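Local coordinates for antigen MTB48 (Mycobacterium smegmatis, PDB 4WJ2), which is an ESX-1 secretion-associated protein of the EspB family, probably involved in DNA conjugation in the recipient strain and present here as its PE-PPE part, at residues A184-E189 with G287-N292. Residues are numbered along the deposited sequence; the frame is centred on the assembly and turned at random.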
loop_
_atom_site.group_PDB
_atom_site.type_symbol
_atom_site.label_atom_id
_atom_site.label_comp_id
_atom_site.label_asym_id
_atom_site.label_seq_id
_atom_site.Cartn_x
_atom_site.Cartn_y
_atom_site.Cartn_z
ATOM N N ALA A 184 -5.680 -30.675 14.962
ATOM C CA ALA A 184 -5.154 -30.291 16.246
ATOM C C ALA A 184 -3.768 -30.872 16.387
ATOM O O ALA A 184 -3.398 -31.769 15.631
ATOM C CB ALA A 184 -6.038 -30.766 17.312
ATOM N N GLY A 185 -2.990 -30.360 17.334
ATOM C CA GLY A 185 -1.616 -30.809 17.503
ATOM C C GLY A 185 -0.690 -29.627 17.521
ATOM O O GLY A 185 -1.105 -28.541 17.208
ATOM N N ALA A 186 0.559 -29.823 17.895
ATOM C CA ALA A 186 1.512 -28.717 17.938
ATOM C C ALA A 186 1.686 -28.015 16.581
ATOM O O ALA A 186 1.662 -26.787 16.511
ATOM C CB ALA A 186 2.852 -29.210 18.449
ATOM N N ALA A 187 1.859 -28.787 15.510
ATOM C CA ALA A 187 1.974 -28.214 14.170
ATOM C C ALA A 187 0.774 -27.349 13.831
ATOM O O ALA A 187 0.921 -26.226 13.355
ATOM C CB ALA A 187 2.126 -29.293 13.157
ATOM N N ALA A 188 -0.419 -27.875 14.091
ATOM C CA ALA A 188 -1.647 -27.145 13.805
ATOM C C ALA A 188 -1.785 -25.826 14.584
ATOM O O ALA A 188 -2.329 -24.854 14.058
ATOM C CB ALA A 188 -2.815 -28.018 14.069
ATOM N N GLU A 189 -1.311 -25.790 15.825
ATOM C CA GLU A 189 -1.298 -24.549 16.598
ATOM C C GLU A 189 -0.180 -23.614 16.154
ATOM O O GLU A 189 -0.234 -22.402 16.406
ATOM C CB GLU A 189 -1.129 -24.805 18.094
ATOM C CG GLU A 189 -2.208 -25.628 18.787
ATOM C CD GLU A 189 -3.568 -24.985 18.821
ATOM O OE1 GLU A 189 -3.680 -23.758 18.635
ATOM O OE2 GLU A 189 -4.537 -25.730 19.052
ATOM N N GLY A 287 9.855 -22.957 11.353
ATOM C CA GLY A 287 9.852 -24.410 11.391
ATOM C C GLY A 287 8.664 -25.040 12.070
ATOM O O GLY A 287 8.269 -24.588 13.143
ATOM N N LEU A 288 8.091 -26.079 11.458
ATOM C CA LEU A 288 7.010 -26.857 12.094
ATOM C C LEU A 288 7.525 -28.029 12.903
ATOM O O LEU A 288 8.551 -28.640 12.554
ATOM C CB LEU A 288 6.037 -27.418 11.074
ATOM C CG LEU A 288 5.171 -26.497 10.260
ATOM C CD1 LEU A 288 4.349 -27.382 9.381
ATOM C CD2 LEU A 288 4.313 -25.695 11.182
ATOM N N PRO A 289 6.794 -28.373 13.976
ATOM C CA PRO A 289 7.185 -29.557 14.750
ATOM C C PRO A 289 6.789 -30.822 14.022
ATOM O O PRO A 289 6.355 -30.764 12.879
ATOM C CB PRO A 289 6.420 -29.401 16.072
ATOM C CG PRO A 289 5.254 -28.495 15.744
ATOM C CD PRO A 289 5.698 -27.609 14.601
ATOM N N ALA A 290 6.964 -31.957 14.681
ATOM C CA ALA A 290 6.526 -33.219 14.134
ATOM C C ALA A 290 5.009 -33.376 14.314
ATOM O O ALA A 290 4.410 -32.794 15.230
ATOM C CB ALA A 290 7.283 -34.365 14.788
ATOM N N VAL A 291 4.394 -34.148 13.423
ATOM C CA VAL A 291 2.958 -34.387 13.451
ATOM C C VAL A 291 2.640 -35.807 13.874
ATOM O O VAL A 291 3.462 -36.700 13.702
ATOM C CB VAL A 291 2.327 -34.136 12.079
ATOM C CG1 VAL A 291 2.467 -32.665 11.678
ATOM C CG2 VAL A 291 2.928 -35.076 11.044
ATOM N N ASN A 292 1.440 -36.023 14.406
ATOM C CA ASN A 292 1.062 -37.349 14.899
ATOM C C ASN A 292 -0.213 -37.898 14.301
ATOM O O ASN A 292 -1.028 -37.155 13.793
ATOM C CB ASN A 292 0.907 -37.326 16.421
ATOM C CG ASN A 292 2.206 -37.053 17.129
ATOM O OD1 ASN A 292 2.970 -37.977 17.437
ATOM N ND2 ASN A 292 2.475 -35.774 17.389
HETATM O O HOH W 1 2.183 -31.897 15.647
#
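The pyrrolidine ring of P289 meets the start of helix 186-229 obliquely with its CG corner, which rests against the A187 backbone, 3.6 Å from A187 CA: the CB of A187 lies over one face of the ring, while A186 comes in near its edge, CB to P289 CG 3.7 Å. The helix follows the WxG turn of the PPE domain, here W183-A184-G185, which joins helix 153-177 to helix 186-229 in the elongated PE-PPE helical bundle. G185, with a positive phi of 128°, is the N-cap residue, and its O takes the first helical bond, from E189 N at 3.1 Å. The extended tail 287-292, beyond helix 247-271, runs across this first turn, and no direct hydrogen bond joins the two.

Mostly apolar groups carry the contact, and the small buried A187 is at its middle. Its CB sits 3.7 Å from V291 CG1 and a looser 4.1 Å from P289 CG. V291 holds CG1 anti to its own carbonyl carbon (chi1 -64°); the side chain also packs on A79, Y80 and I83 of helix 39-85, so V291 lies between the start of helix 186-229 and helix 39-85 of the PE part. On the other side of P289 along the tail, L288 brings CD2 to 4.1 Å from A187 O and rests further along the same helix on T190 and C191. Backbone hydrogen bonds pair V291 with V108 and, just past the segment, A184 with D295.

A buried polar group remains: the first-turn N-H of A187 has no helical carbonyl before it to accept its hydrogen. A water sits near A290 O, at a modelled distance too short to trust, which makes that link doubtful; the same water accepts the hydrogen of A187 N at 3.1 Å.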